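Local coordinates for protein chitinase A (Pteris ryukyuensis, PDB 4RL3) that probably hydrolyses the glycosidic bonds of chitin, this chain being the family 18 glycosidase domain of a longer protein that also carries LysM sequence, at residues V213-S218 with P243-F248; I156-G161 with V180-Y185. One frame throughout, in Å; residues are numbered along the deposited sequence.

Interaction 1 of 2, residues V213-S218 with P243-F248; sequences VLASFS and PGIFIF
Ser216 covers one face of the Phe246 ring with its CB, which sits 3.4 Å from the ring centroid in a CH-pi contact, while Leu214 brings its CB to the edge of the same ring, in its plane. A small serine lets the broad ring settle this low. On the reverse side of the sheet, Ile247 lays CG1 over the Phe217 ring, 3.9 Å from CG1 to the centroid. Phe217 reaches this place because its CG stands between backbone N and carbonyl carbon (chi1 57°), which turns the ring back alongside Ile247.

The backbones run parallel in register. Phe246 N gives a hydrogen bond of 2.9 Å to Ala215 O, and Phe248 N one of 3.2 Å to Phe217 O; the bond from Phe217 N to Phe246 O is weak. Gly244 suits its position, since Leu214 CD2 lies just 3.4 Å from Gly244 CA and a CB there would clash.

These are neighbouring strands of a TIM barrel, joined in a beta-alpha-beta unit by helix 226-238. That helix and helix 261-271 pack on the side bearing Phe217 and Ile245, and strand 3-8 pairs with 244-248 to close the barrel.

Interaction 2 of 2, residues I156-G161 with V180-Y185; sequences IAPFDG and VNFQFY. With ACT (acetate ion), chain E.
Val180 sets its CG2 beside CG1 of Ile156, side chains pointing the same way, and turns CG1 to Pro158 CG at 3.8 Å, so the branched valine serves two apolar neighbours. Asn181 continues the strand pairing through its backbone: its N is 2.7 Å from Ile156 O, a short hydrogen bond. It is the centre of an inverse gamma turn, and its amide is held elsewhere, by Arg5 and Tyr7.

Phe182 starts away from 156-161, but with CG anti to the backbone N (chi1 -169°) its ring comes back against that segment. Pro158 O and Phe159 CA lie over one face, and Asp160 OD1 meets the ring edge, 3.3 Å from Phe182 CZ, where the weakly positive C-H rim probably suits a carboxylate oxygen; OD2 of that aspartate bonds to Tyr187.

Gln183 grips the loop twice. Its N donates to Pro158 O at 2.9 Å, and its extended side chain carries NE2 to 2.9 Å from Ala157 O, approaching from 42° above the carbonyl plane. An alanine at this position would probably leave Ala157 O without that donor and open a gap beside the Phe159 ring. Farther on, Tyr185 OH donates at 2.6 Å to OXT of a bound acetate, probably from the crystallisation liquor, and the Gln183 amide lies against the same ion.

The paired loops follow strands 153-156 and 179-180, at the C-terminal end of the barrel. Ala157, Asn181 and Gln183 touch strand 118-123 through Asp120 and Asp122, which belong to the DxDxE motif of family 18, whereas Ile156 and Val180 pack on helix 163-173 and Phe182 on helix 193-206.

Interactions 1 and 2 are successive parts of one barrel wall, their centres about 9 Å apart, with segment 180-185 as the neighbour of 213-218. Backbone pairing passes between them where Leu214 N lies 3.0 Å from Val180 O. Farther along, Ser216 OG probably hydrogen-bonds to Phe182 O at 2.7 Å and also pairs with Phe184 N, fixing the loop where regular strand pairing has ended. The Phe246 ring bridges the two contacts, its CE1 3.3 Å from Asn181 C. Both border the site where an acetate, perhaps marking a pocket, is bound: the acetate held by Tyr185 lies about 4 Å from the Phe248 side chain, and a magnesium ion lies about 4 Å from the Gln183 side chain.

Interaction 1 of 2, residues V213-S218 with P243-F248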
ATOM      1  N   VAL A 213     -11.799  -0.735  -4.321  1.00  5.04           N
ATOM      2  CA  VAL A 213     -11.050  -1.937  -3.974  1.00  5.04           C
ATOM      3  C   VAL A 213     -10.208  -2.406  -5.167  1.00  5.02           C
ATOM      4  O   VAL A 213     -10.734  -2.850  -6.178  1.00  4.97           O
ATOM      5  CB  VAL A 213     -11.977  -3.066  -3.462  1.00  5.07           C
ATOM      6  CG1 VAL A 213     -11.153  -4.270  -3.034  1.00  5.14           C
ATOM      7  CG2 VAL A 213     -12.827  -2.565  -2.297  1.00  5.12           C
ATOM      8  N   LEU A 214      -8.889  -2.290  -5.031  1.00  5.08           N
ATOM      9  CA  LEU A 214      -7.964  -2.698  -6.093  1.00  5.20           C
ATOM     10  C   LEU A 214      -7.695  -4.196  -6.063  1.00  5.06           C
ATOM     11  O   LEU A 214      -7.615  -4.793  -4.999  1.00  5.07           O
ATOM     12  CB  LEU A 214      -6.641  -1.940  -5.968  1.00  5.44           C
ATOM     13  CG  LEU A 214      -6.755  -0.416  -5.933  1.00  5.73           C
ATOM     14  CD1 LEU A 214      -5.382   0.175  -5.703  1.00  5.99           C
ATOM     15  CD2 LEU A 214      -7.386   0.127  -7.199  1.00  5.90           C
ATOM     16  N   ALA A 215      -7.565  -4.801  -7.244  1.00  4.81           N
ATOM     17  CA  ALA A 215      -7.074  -6.159  -7.352  1.00  4.86           C
ATOM     18  C   ALA A 215      -5.577  -6.135  -7.170  1.00  4.78           C
ATOM     19  O   ALA A 215      -4.948  -5.085  -7.294  1.00  4.78           O
ATOM     20  CB  ALA A 215      -7.428  -6.747  -8.707  1.00  4.88           C
ATOM     21  N   SER A 216      -4.996  -7.289  -6.872  1.00  4.86           N
ATOM     22  CA  SER A 216      -3.560  -7.378  -6.646  1.00  5.06           C
ATOM     23  C   SER A 216      -3.000  -8.780  -6.808  1.00  5.33           C
ATOM     24  O   SER A 216      -3.731  -9.791  -6.792  1.00  5.51           O
ATOM     25  CB  SER A 216      -3.193  -6.860  -5.257  1.00  5.04           C
ATOM     26  OG  SER A 216      -3.850  -7.601  -4.248  1.00  4.89           O
ATOM     27  N   PHE A 217      -1.686  -8.814  -6.974  1.00  5.55           N
ATOM     28  CA  PHE A 217      -0.916 -10.037  -6.941  1.00  5.74           C
ATOM     29  C   PHE A 217       0.501  -9.763  -6.459  1.00  6.01           C
ATOM     30  O   PHE A 217       0.930  -8.614  -6.392  1.00  5.87           O
ATOM     31  CB  PHE A 217      -0.933 -10.765  -8.305  1.00  5.83           C
ATOM     32  CG  PHE A 217      -0.444  -9.941  -9.478  1.00  5.83           C
ATOM     33  CD1 PHE A 217       0.905  -9.867  -9.778  1.00  5.88           C
ATOM     34  CD2 PHE A 217      -1.342  -9.275 -10.300  1.00  5.89           C
ATOM     35  CE1 PHE A 217       1.356  -9.131 -10.866  1.00  5.96           C
ATOM     36  CE2 PHE A 217      -0.906  -8.543 -11.389  1.00  6.01           C
ATOM     37  CZ  PHE A 217       0.455  -8.469 -11.661  1.00  5.95           C
ATOM     38  N   SER A 218       1.206 -10.831  -6.102  1.00  6.51           N
ATOM     39  CA  SER A 218       2.596 -10.751  -5.712  1.00  7.07           C
ATOM     40  C   SER A 218       3.478 -11.221  -6.851  1.00  7.65           C
ATOM     41  O   SER A 218       3.134 -12.163  -7.566  1.00  7.95           O
ATOM     42  CB  SER A 218       2.855 -11.610  -4.475  1.00  7.19           C
ATOM     43  OG  SER A 218       4.247 -11.798  -4.254  1.00  7.33           O
ATOM     44  N   PRO A 243     -11.386  -0.897 -10.423  1.00  7.77           N
ATOM     45  CA  PRO A 243     -10.834   0.459 -10.315  1.00  7.36           C
ATOM     46  C   PRO A 243      -9.329   0.531 -10.552  1.00  6.73           C
ATOM     47  O   PRO A 243      -8.794   1.611 -10.835  1.00  6.83           O
ATOM     48  CB  PRO A 243     -11.155   0.867  -8.876  1.00  7.50           C
ATOM     49  CG  PRO A 243     -11.347  -0.416  -8.149  1.00  7.69           C
ATOM     50  CD  PRO A 243     -11.892  -1.405  -9.131  1.00  7.79           C
ATOM     51  N   GLY A 244      -8.649  -0.601 -10.418  1.00  6.01           N
ATOM     52  CA  GLY A 244      -7.205  -0.617 -10.552  1.00  5.63           C
ATOM     53  C   GLY A 244      -6.585  -1.893 -10.034  1.00  5.19           C
ATOM     54  O   GLY A 244      -7.288  -2.811  -9.587  1.00  5.05           O
ATOM     55  N   ILE A 245      -5.260  -1.929 -10.101  1.00  4.93           N
ATOM     56  CA  ILE A 245      -4.458  -3.080  -9.715  1.00  4.74           C
ATOM     57  C   ILE A 245      -3.225  -2.580  -8.975  1.00  4.68           C
ATOM     58  O   ILE A 245      -2.652  -1.561  -9.354  1.00  4.56           O
ATOM     59  CB  ILE A 245      -3.977  -3.875 -10.961  1.00  4.83           C
ATOM     60  CG1 ILE A 245      -5.167  -4.424 -11.751  1.00  4.81           C
ATOM     61  CG2 ILE A 245      -3.054  -5.013 -10.567  1.00  4.86           C
ATOM     62  CD1 ILE A 245      -4.798  -4.991 -13.097  1.00  4.86           C
ATOM     63  N   PHE A 246      -2.803  -3.294  -7.930  1.00  4.54           N
ATOM     64  CA  PHE A 246      -1.468  -3.060  -7.369  1.00  4.54           C
ATOM     65  C   PHE A 246      -0.648  -4.342  -7.266  1.00  4.61           C
ATOM     66  O   PHE A 246      -1.194  -5.445  -7.222  1.00  4.52           O
ATOM     67  CB  PHE A 246      -1.517  -2.321  -6.021  1.00  4.54           C
ATOM     68  CG  PHE A 246      -1.926  -3.178  -4.850  1.00  4.48           C
ATOM     69  CD1 PHE A 246      -3.258  -3.374  -4.544  1.00  4.48           C
ATOM     70  CD2 PHE A 246      -0.963  -3.776  -4.042  1.00  4.48           C
ATOM     71  CE1 PHE A 246      -3.631  -4.153  -3.458  1.00  4.49           C
ATOM     72  CE2 PHE A 246      -1.329  -4.564  -2.965  1.00  4.52           C
ATOM     73  CZ  PHE A 246      -2.663  -4.756  -2.668  1.00  4.49           C
ATOM     74  N   ILE A 247       0.670  -4.164  -7.213  1.00  4.68           N
ATOM     75  CA  ILE A 247       1.632  -5.260  -7.136  1.00  4.83           C
ATOM     76  C   ILE A 247       2.535  -5.086  -5.933  1.00  4.94           C
ATOM     77  O   ILE A 247       3.024  -3.989  -5.661  1.00  4.94           O
ATOM     78  CB  ILE A 247       2.483  -5.346  -8.422  1.00  4.93           C
ATOM     79  CG1 ILE A 247       1.591  -5.786  -9.590  1.00  5.00           C
ATOM     80  CG2 ILE A 247       3.679  -6.285  -8.248  1.00  5.00           C
ATOM     81  CD1 ILE A 247       2.277  -5.698 -10.944  1.00  4.98           C
ATOM     82  N   PHE A 248       2.700  -6.173  -5.192  1.00  5.07           N
ATOM     83  CA  PHE A 248       3.731  -6.287  -4.176  1.00  5.29           C
ATOM     84  C   PHE A 248       4.759  -7.274  -4.735  1.00  5.20           C
ATOM     85  O   PHE A 248       4.497  -8.479  -4.761  1.00  5.16           O
ATOM     86  CB  PHE A 248       3.098  -6.800  -2.879  1.00  5.56           C
ATOM     87  CG  PHE A 248       3.971  -6.616  -1.684  1.00  6.00           C
ATOM     88  CD1 PHE A 248       3.967  -5.409  -0.999  1.00  6.14           C
ATOM     89  CD2 PHE A 248       4.808  -7.620  -1.256  1.00  6.36           C
ATOM     90  CE1 PHE A 248       4.770  -5.210   0.095  1.00  6.33           C
ATOM     91  CE2 PHE A 248       5.622  -7.432  -0.155  1.00  6.44           C
ATOM     92  CZ  PHE A 248       5.609  -6.221   0.516  1.00  6.35           C
TER

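Interaction 2 of 2, residues I156-G161 with V180-Y185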
ATOM      1  N   ILE A 156      -5.586   1.865   2.599  1.00  4.25           N
ATOM      2  CA  ILE A 156      -5.391   0.821   3.596  1.00  4.24           C
ATOM      3  C   ILE A 156      -5.028  -0.449   2.850  1.00  4.27           C
ATOM      4  O   ILE A 156      -5.425  -0.614   1.700  1.00  4.15           O
ATOM      5  CB  ILE A 156      -6.640   0.617   4.489  1.00  4.27           C
ATOM      6  CG1 ILE A 156      -7.896   0.360   3.661  1.00  4.29           C
ATOM      7  CG2 ILE A 156      -6.845   1.841   5.373  1.00  4.28           C
ATOM      8  CD1 ILE A 156      -9.055  -0.152   4.484  1.00  4.32           C
ATOM      9  N   ALA A 157      -4.289  -1.342   3.511  1.00  4.39           N
ATOM     10  CA  ALA A 157      -3.808  -2.577   2.873  1.00  4.56           C
ATOM     11  C   ALA A 157      -4.233  -3.842   3.647  1.00  4.76           C
ATOM     12  O   ALA A 157      -3.396  -4.545   4.207  1.00  4.88           O
ATOM     13  CB  ALA A 157      -2.290  -2.514   2.712  1.00  4.60           C
ATOM     14  N   PRO A 158      -5.541  -4.134   3.678  1.00  4.94           N
ATOM     15  CA  PRO A 158      -6.013  -5.240   4.507  1.00  5.09           C
ATOM     16  C   PRO A 158      -5.900  -6.607   3.859  1.00  5.34           C
ATOM     17  O   PRO A 158      -5.660  -6.724   2.660  1.00  5.12           O
ATOM     18  CB  PRO A 158      -7.484  -4.910   4.710  1.00  5.08           C
ATOM     19  CG  PRO A 158      -7.866  -4.206   3.449  1.00  5.05           C
ATOM     20  CD  PRO A 158      -6.658  -3.384   3.086  1.00  4.98           C
ATOM     21  N   PHE A 159      -6.096  -7.631   4.680  1.00  5.78           N
ATOM     22  CA  PHE A 159      -6.318  -9.000   4.223  1.00  6.12           C
ATOM     23  C   PHE A 159      -7.235  -9.644   5.263  1.00  6.13           C
ATOM     24  O   PHE A 159      -7.583  -9.006   6.261  1.00  5.83           O
ATOM     25  CB  PHE A 159      -4.992  -9.769   4.030  1.00  6.41           C
ATOM     26  CG  PHE A 159      -4.166  -9.902   5.276  1.00  6.81           C
ATOM     27  CD1 PHE A 159      -3.360  -8.857   5.725  1.00  7.17           C
ATOM     28  CD2 PHE A 159      -4.188 -11.080   5.998  1.00  7.24           C
ATOM     29  CE1 PHE A 159      -2.602  -9.003   6.888  1.00  7.42           C
ATOM     30  CE2 PHE A 159      -3.437 -11.227   7.155  1.00  7.51           C
ATOM     31  CZ  PHE A 159      -2.648 -10.187   7.598  1.00  7.60           C
ATOM     32  N   ASP A 160      -7.660 -10.881   5.047  1.00  6.33           N
ATOM     33  CA  ASP A 160      -8.743 -11.420   5.881  1.00  6.75           C
ATOM     34  C   ASP A 160      -8.381 -11.520   7.359  1.00  6.85           C
ATOM     35  O   ASP A 160      -9.225 -11.285   8.226  1.00  6.88           O
ATOM     36  CB  ASP A 160      -9.216 -12.779   5.361  1.00  6.93           C
ATOM     37  CG  ASP A 160     -10.006 -12.671   4.055  1.00  7.20           C
ATOM     38  OD1 ASP A 160     -10.490 -11.573   3.707  1.00  7.27           O
ATOM     39  OD2 ASP A 160     -10.160 -13.717   3.389  1.00  8.11           O
ATOM     40  N   GLY A 161      -7.122 -11.849   7.641  1.00  7.08           N
ATOM     41  CA  GLY A 161      -6.649 -11.996   9.017  1.00  7.18           C
ATOM     42  C   GLY A 161      -6.737 -10.743   9.867  1.00  7.26           C
ATOM     43  O   GLY A 161      -6.707 -10.828  11.105  1.00  7.99           O
ATOM     44  N   VAL A 180      -8.512   0.955  -1.337  1.00  4.61           N
ATOM     45  CA  VAL A 180      -8.334  -0.229  -0.519  1.00  4.48           C
ATOM     46  C   VAL A 180      -7.415  -1.175  -1.288  1.00  4.38           C
ATOM     47  O   VAL A 180      -7.813  -1.779  -2.296  1.00  4.41           O
ATOM     48  CB  VAL A 180      -9.690  -0.893  -0.172  1.00  4.46           C
ATOM     49  CG1 VAL A 180      -9.460  -2.147   0.674  1.00  4.50           C
ATOM     50  CG2 VAL A 180     -10.593   0.098   0.557  1.00  4.56           C
ATOM     51  N   ASN A 181      -6.172  -1.268  -0.813  1.00  4.23           N
ATOM     52  CA  ASN A 181      -5.159  -2.172  -1.364  1.00  4.26           C
ATOM     53  C   ASN A 181      -5.347  -3.569  -0.753  1.00  4.29           C
ATOM     54  O   ASN A 181      -4.525  -4.017   0.044  1.00  4.25           O
ATOM     55  CB  ASN A 181      -3.730  -1.697  -1.035  1.00  4.20           C
ATOM     56  CG  ASN A 181      -3.275  -0.463  -1.817  1.00  4.18           C
ATOM     57  OD1 ASN A 181      -4.048   0.239  -2.492  1.00  4.23           O
ATOM     58  ND2 ASN A 181      -1.997  -0.176  -1.687  1.00  4.21           N
ATOM     59  N   PHE A 182      -6.436  -4.249  -1.096  1.00  4.41           N
ATOM     60  CA  PHE A 182      -6.692  -5.550  -0.511  1.00  4.50           C
ATOM     61  C   PHE A 182      -5.641  -6.534  -1.028  1.00  4.70           C
ATOM     62  O   PHE A 182      -5.391  -6.606  -2.223  1.00  4.71           O
ATOM     63  CB  PHE A 182      -8.105  -6.047  -0.829  1.00  4.46           C
ATOM     64  CG  PHE A 182      -8.496  -7.255  -0.032  1.00  4.55           C
ATOM     65  CD1 PHE A 182      -8.090  -8.514  -0.436  1.00  4.54           C
ATOM     66  CD2 PHE A 182      -9.218  -7.131   1.139  1.00  4.53           C
ATOM     67  CE1 PHE A 182      -8.405  -9.629   0.298  1.00  4.58           C
ATOM     68  CE2 PHE A 182      -9.537  -8.253   1.886  1.00  4.53           C
ATOM     69  CZ  PHE A 182      -9.132  -9.503   1.460  1.00  4.57           C
ATOM     70  N   GLN A 183      -5.013  -7.270  -0.119  1.00  5.02           N
ATOM     71  CA  GLN A 183      -3.925  -8.176  -0.468  1.00  5.27           C
ATOM     72  C   GLN A 183      -4.432  -9.544  -0.926  1.00  5.43           C
ATOM     73  O   GLN A 183      -4.548 -10.475  -0.126  1.00  5.46           O
ATOM     74  CB  GLN A 183      -2.995  -8.365   0.723  1.00  5.49           C
ATOM     75  CG  GLN A 183      -2.349  -7.081   1.226  1.00  5.62           C
ATOM     76  CD  GLN A 183      -1.404  -7.349   2.383  1.00  5.89           C
ATOM     77  OE1 GLN A 183      -0.757  -8.391   2.444  1.00  6.30           O
ATOM     78  NE2 GLN A 183      -1.343  -6.416   3.320  1.00  6.02           N
ATOM     79  N   PHE A 184      -4.690  -9.679  -2.222  1.00  5.52           N
ATOM     80  CA  PHE A 184      -5.238 -10.934  -2.764  1.00  5.62           C
ATOM     81  C   PHE A 184      -4.196 -12.037  -2.866  1.00  5.86           C
ATOM     82  O   PHE A 184      -4.547 -13.212  -3.019  1.00  6.27           O
ATOM     83  CB  PHE A 184      -5.918 -10.679  -4.105  1.00  5.50           C
ATOM     84  CG  PHE A 184      -7.222  -9.948  -3.968  1.00  5.37           C
ATOM     85  CD1 PHE A 184      -8.377 -10.623  -3.572  1.00  5.35           C
ATOM     86  CD2 PHE A 184      -7.302  -8.580  -4.186  1.00  5.30           C
ATOM     87  CE1 PHE A 184      -9.575  -9.945  -3.419  1.00  5.33           C
ATOM     88  CE2 PHE A 184      -8.504  -7.905  -4.050  1.00  5.22           C
ATOM     89  CZ  PHE A 184      -9.645  -8.583  -3.655  1.00  5.26           C
ATOM     90  N   TYR A 185      -2.930 -11.662  -2.722  1.00  6.02           N
ATOM     91  CA  TYR A 185      -1.833 -12.622  -2.664  1.00  6.30           C
ATOM     92  C   TYR A 185      -1.763 -13.351  -1.321  1.00  6.60           C
ATOM     93  O   TYR A 185      -0.894 -14.207  -1.129  1.00  6.79           O
ATOM     94  CB  TYR A 185      -0.495 -11.958  -3.033  1.00  6.20           C
ATOM     95  CG  TYR A 185      -0.268 -10.582  -2.445  1.00  6.17           C
ATOM     96  CD1 TYR A 185      -0.700  -9.441  -3.115  1.00  6.08           C
ATOM     97  CD2 TYR A 185       0.387 -10.418  -1.235  1.00  6.14           C
ATOM     98  CE1 TYR A 185      -0.498  -8.175  -2.585  1.00  6.04           C
ATOM     99  CE2 TYR A 185       0.610  -9.157  -0.701  1.00  6.01           C
ATOM    100  CZ  TYR A 185       0.165  -8.043  -1.369  1.00  6.06           C
ATOM    101  OH  TYR A 185       0.379  -6.796  -0.840  1.00  5.97           O
TER
HETATM  102  C   ACT E 403       1.782  -5.689   2.003  1.00  8.44           C
HETATM  103  O   ACT E 403       2.377  -5.674   3.111  1.00  8.32           O
HETATM  104  OXT ACT E 403       1.789  -6.783   1.382  1.00  8.21           O
HETATM  105  CH3 ACT E 403       1.117  -4.460   1.448  1.00  8.46           C